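Local structure of NanU sialic acid binding protein (Bacteroides fragilis, 4L7T) at residues K235-L249 against Y388-L402. The protein binds sialic acid with high affinity and, as a SusD-family protein of the outer membrane, probably passes it to a partner transporter for uptake. Residues are numbered along the deposited sequence; the frame is centred on the assembly and turned at random.
Sequences KTALQSIVSNANVSL and YADCLLLLAEAKALL
The ring of Y388 lies between V247 and L392. CG2 of V247 sits over one face in a CH-pi contact, 3.6 Å from the ring centroid and 23° off the normal, while L392 of the ring's own helix covers the opposite face toward its rim. At the edge, near the ring plane, come CG2 of V242, 3.7 Å from the Y388 hydroxyl OH, and the backbone N of L249, 3.7 Å from Y388 CD2. With CG anti to the backbone N (chi1 -169°), the tyrosine is directed from the first turn of helix 388-401 across to the extended chain that follows helix 227-244. Beyond the ring, L249 and L392 meet tip to tip through their CD1 atoms, and L249 CD2 packs on A389.

The two helices run roughly antiparallel, at 146°, with their axes 9.3 Å apart at closest approach. C391 SG rests against I241, 3.8 Å from its CG2. L238 CD1 reaches L394 CB at 3.6 Å, the two side chains crossing at about a right angle. L395 is a knob in the hole formed by K235, L238, Q239 and V242; K235 lays its aliphatic CG on L395 CD1 (3.7 Å) and continues past L402 to a salt bridge with E404. At the solvent-facing margin a water accepts bonds from Q239 NE2 and K399 NZ, and K399 is also paired with E409 of helix 407-418.

No direct hydrogen bond joins the segments. Apolar packing thus carries this helix pair, part of the helical scaffold expected of the TPR-like SusD family. K235 contributes its methylene chain, K399 touches only loosely at the margin, and the ammonium groups of both find carboxylates outside the two segments, an arrangement that probably eases the proximity of like charges.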
# COMPACT_ATOMS: atom_id res chain seq x y z
N LYS A 235 -16.98 -4.89 -9.68
CA LYS A 235 -17.18 -3.83 -10.69
C LYS A 235 -18.21 -2.81 -10.20
O LYS A 235 -17.98 -1.57 -10.30
CB LYS A 235 -17.65 -4.51 -12.01
CG LYS A 235 -17.91 -3.47 -13.08
CD LYS A 235 -18.23 -4.13 -14.49
CE LYS A 235 -19.48 -4.82 -14.31
NZ LYS A 235 -20.05 -4.93 -15.75
N THR A 236 -19.33 -3.30 -9.64
CA THR A 236 -20.43 -2.43 -9.19
C THR A 236 -19.94 -1.52 -8.03
O THR A 236 -20.24 -0.31 -7.97
CB THR A 236 -21.58 -3.28 -8.70
OG1 THR A 236 -22.07 -3.98 -9.85
CG2 THR A 236 -22.72 -2.48 -8.04
N ALA A 237 -19.09 -2.08 -7.17
CA ALA A 237 -18.54 -1.24 -6.04
C ALA A 237 -17.66 -0.11 -6.57
O ALA A 237 -17.76 1.03 -6.11
CB ALA A 237 -17.66 -2.19 -5.07
N LEU A 238 -16.74 -0.44 -7.51
CA LEU A 238 -15.76 0.54 -8.00
C LEU A 238 -16.54 1.58 -8.80
O LEU A 238 -16.22 2.77 -8.71
CB LEU A 238 -14.69 -0.19 -8.81
CG LEU A 238 -13.94 -1.21 -7.88
CD1 LEU A 238 -13.12 -2.25 -8.75
CD2 LEU A 238 -12.95 -0.43 -6.99
N GLN A 239 -17.58 1.14 -9.52
CA GLN A 239 -18.40 2.07 -10.32
C GLN A 239 -19.12 3.08 -9.40
O GLN A 239 -19.32 4.24 -9.80
CB GLN A 239 -19.46 1.32 -11.20
CG GLN A 239 -18.74 0.77 -12.42
CD GLN A 239 -19.66 -0.13 -13.30
OE1 GLN A 239 -20.60 -0.74 -12.81
NE2 GLN A 239 -19.29 -0.28 -14.50
N SER A 240 -19.44 2.63 -8.20
CA SER A 240 -20.15 3.49 -7.20
C SER A 240 -19.21 4.62 -6.71
O SER A 240 -19.69 5.65 -6.32
CB SER A 240 -20.84 2.65 -6.09
OG SER A 240 -19.87 2.43 -5.08
N ILE A 241 -17.88 4.37 -6.71
CA ILE A 241 -16.92 5.46 -6.37
C ILE A 241 -16.82 6.47 -7.49
O ILE A 241 -16.91 7.69 -7.31
CB ILE A 241 -15.53 4.84 -6.09
CG1 ILE A 241 -15.61 3.93 -4.88
CG2 ILE A 241 -14.45 6.01 -5.94
CD1 ILE A 241 -14.31 3.11 -4.82
N VAL A 242 -16.73 5.96 -8.73
CA VAL A 242 -16.70 6.84 -9.94
C VAL A 242 -17.97 7.72 -9.94
O VAL A 242 -17.87 8.91 -10.27
CB VAL A 242 -16.68 5.98 -11.22
CG1 VAL A 242 -16.86 6.90 -12.46
CG2 VAL A 242 -15.33 5.17 -11.31
N SER A 243 -19.12 7.17 -9.57
CA SER A 243 -20.35 7.95 -9.66
C SER A 243 -20.49 8.88 -8.48
O SER A 243 -20.75 10.08 -8.68
CB SER A 243 -21.57 7.04 -9.78
OG SER A 243 -21.73 6.17 -8.66
N ASN A 244 -20.33 8.35 -7.26
CA ASN A 244 -20.81 9.11 -6.04
C ASN A 244 -19.79 9.83 -5.19
O ASN A 244 -20.19 10.64 -4.28
CB ASN A 244 -21.58 8.18 -5.11
CG ASN A 244 -22.78 7.49 -5.82
OD1 ASN A 244 -23.16 6.40 -5.41
ND2 ASN A 244 -23.27 8.05 -6.95
N ALA A 245 -18.52 9.51 -5.37
CA ALA A 245 -17.52 10.12 -4.49
C ALA A 245 -16.87 11.33 -5.12
O ALA A 245 -16.65 11.38 -6.37
CB ALA A 245 -16.42 9.08 -4.15
N ASN A 246 -16.46 12.30 -4.27
CA ASN A 246 -15.76 13.45 -4.86
C ASN A 246 -14.26 13.16 -5.09
O ASN A 246 -13.44 13.37 -4.21
CB ASN A 246 -15.86 14.69 -3.95
CG ASN A 246 -15.12 15.86 -4.57
OD1 ASN A 246 -14.81 15.84 -5.77
ND2 ASN A 246 -14.79 16.83 -3.76
N VAL A 247 -13.94 12.61 -6.25
CA VAL A 247 -12.60 12.18 -6.57
C VAL A 247 -12.24 12.56 -7.98
O VAL A 247 -13.15 12.65 -8.84
CB VAL A 247 -12.47 10.62 -6.48
CG1 VAL A 247 -12.40 10.17 -4.93
CG2 VAL A 247 -13.56 9.85 -7.30
N SER A 248 -10.97 12.82 -8.23
CA SER A 248 -10.51 13.24 -9.53
C SER A 248 -9.02 12.91 -9.60
O SER A 248 -8.33 12.99 -8.55
CB SER A 248 -10.68 14.76 -9.60
OG SER A 248 -10.33 15.20 -10.88
N LEU A 249 -8.52 12.59 -10.78
CA LEU A 249 -7.05 12.59 -10.95
C LEU A 249 -6.39 13.96 -10.87
O LEU A 249 -6.81 14.90 -11.57
CB LEU A 249 -6.64 11.87 -12.24
CG LEU A 249 -7.11 10.42 -12.36
CD1 LEU A 249 -6.67 9.95 -13.74
CD2 LEU A 249 -6.47 9.53 -11.27
N TYR A 388 -7.60 7.54 -6.35
CA TYR A 388 -8.52 7.36 -7.46
C TYR A 388 -7.88 6.58 -8.63
O TYR A 388 -8.64 5.80 -9.27
CB TYR A 388 -9.08 8.69 -7.95
CG TYR A 388 -10.24 8.58 -8.93
CD1 TYR A 388 -11.29 7.65 -8.68
CD2 TYR A 388 -10.27 9.37 -10.06
CE1 TYR A 388 -12.41 7.53 -9.57
CE2 TYR A 388 -11.36 9.25 -11.00
CZ TYR A 388 -12.40 8.32 -10.70
OH TYR A 388 -13.47 8.30 -11.60
N ALA A 389 -6.56 6.77 -8.93
CA ALA A 389 -6.01 5.92 -9.99
C ALA A 389 -6.16 4.41 -9.67
O ALA A 389 -6.31 3.61 -10.60
CB ALA A 389 -4.54 6.33 -10.27
N ASP A 390 -6.12 4.01 -8.39
CA ASP A 390 -6.27 2.58 -8.00
C ASP A 390 -7.72 2.14 -8.28
O ASP A 390 -7.97 1.05 -8.84
CB ASP A 390 -5.91 2.55 -6.53
CG ASP A 390 -5.69 1.15 -5.95
OD1 ASP A 390 -5.81 0.12 -6.66
OD2 ASP A 390 -5.41 1.07 -4.70
N CYS A 391 -8.72 2.99 -7.97
CA CYS A 391 -10.10 2.69 -8.32
C CYS A 391 -10.20 2.38 -9.84
O CYS A 391 -10.80 1.36 -10.21
CB CYS A 391 -10.99 3.93 -8.00
SG CYS A 391 -12.72 3.69 -8.42
N LEU A 392 -9.61 3.28 -10.66
CA LEU A 392 -9.71 3.14 -12.10
C LEU A 392 -9.05 1.82 -12.57
O LEU A 392 -9.65 1.15 -13.47
CB LEU A 392 -9.10 4.31 -12.85
CG LEU A 392 -9.85 5.67 -12.63
CD1 LEU A 392 -9.04 6.81 -13.27
CD2 LEU A 392 -11.35 5.59 -13.13
N LEU A 393 -7.89 1.46 -12.04
CA LEU A 393 -7.17 0.28 -12.49
C LEU A 393 -7.80 -1.00 -11.94
O LEU A 393 -7.78 -2.04 -12.66
CB LEU A 393 -5.65 0.39 -12.22
CG LEU A 393 -5.02 1.49 -13.04
CD1 LEU A 393 -3.56 1.60 -12.70
CD2 LEU A 393 -5.18 1.29 -14.59
N LEU A 394 -8.35 -0.96 -10.71
CA LEU A 394 -9.14 -2.09 -10.29
C LEU A 394 -10.35 -2.29 -11.16
O LEU A 394 -10.74 -3.44 -11.36
CB LEU A 394 -9.57 -1.95 -8.80
CG LEU A 394 -8.45 -2.04 -7.74
CD1 LEU A 394 -8.97 -1.62 -6.35
CD2 LEU A 394 -7.72 -3.42 -7.66
N LEU A 395 -11.04 -1.21 -11.54
CA LEU A 395 -12.22 -1.33 -12.39
C LEU A 395 -11.86 -1.93 -13.76
O LEU A 395 -12.56 -2.86 -14.21
CB LEU A 395 -12.91 0.01 -12.48
CG LEU A 395 -14.14 0.05 -13.39
CD1 LEU A 395 -15.21 -0.97 -12.88
CD2 LEU A 395 -14.67 1.48 -13.28
N ALA A 396 -10.71 -1.49 -14.33
CA ALA A 396 -10.12 -2.08 -15.55
C ALA A 396 -9.93 -3.59 -15.33
O ALA A 396 -10.25 -4.40 -16.21
CB ALA A 396 -8.77 -1.41 -15.87
N GLU A 397 -9.38 -3.98 -14.17
CA GLU A 397 -9.10 -5.38 -13.93
C GLU A 397 -10.38 -6.16 -13.80
O GLU A 397 -10.50 -7.29 -14.34
CB GLU A 397 -8.31 -5.49 -12.64
CG GLU A 397 -7.74 -6.92 -12.41
CD GLU A 397 -6.48 -6.91 -11.51
OE1 GLU A 397 -6.26 -5.95 -10.71
OE2 GLU A 397 -5.67 -7.85 -11.62
N ALA A 398 -11.37 -5.63 -13.06
CA ALA A 398 -12.66 -6.36 -12.95
C ALA A 398 -13.26 -6.53 -14.37
O ALA A 398 -13.85 -7.62 -14.69
CB ALA A 398 -13.66 -5.58 -12.07
N LYS A 399 -13.19 -5.49 -15.17
CA LYS A 399 -13.72 -5.52 -16.57
C LYS A 399 -13.00 -6.61 -17.38
O LYS A 399 -13.62 -7.47 -18.02
CB LYS A 399 -13.61 -4.16 -17.25
CG LYS A 399 -14.73 -3.20 -16.73
CD LYS A 399 -14.68 -1.82 -17.35
CE LYS A 399 -15.92 -1.08 -16.90
NZ LYS A 399 -15.94 0.21 -17.70
N ALA A 400 -11.68 -6.62 -17.28
CA ALA A 400 -10.87 -7.62 -18.02
C ALA A 400 -11.20 -9.03 -17.58
O ALA A 400 -11.36 -9.92 -18.42
CB ALA A 400 -9.43 -7.36 -17.77
N LEU A 401 -11.40 -9.25 -16.28
CA LEU A 401 -11.72 -10.58 -15.80
C LEU A 401 -13.12 -11.07 -16.26
O LEU A 401 -13.44 -12.27 -16.15
CB LEU A 401 -11.54 -10.62 -14.24
CG LEU A 401 -10.08 -10.50 -13.85
CD1 LEU A 401 -10.01 -10.18 -12.31
CD2 LEU A 401 -9.32 -11.83 -14.16
N LEU A 402 -13.98 -10.10 -16.57
CA LEU A 402 -15.34 -10.37 -17.05
C LEU A 402 -15.37 -10.50 -18.54
O LEU A 402 -16.46 -10.73 -19.10
CB LEU A 402 -16.26 -9.18 -16.65
CG LEU A 402 -16.63 -9.31 -15.18
CD1 LEU A 402 -17.24 -7.94 -14.70
CD2 LEU A 402 -17.67 -10.37 -14.91
O HOH W 1 -18.03 1.67 -15.95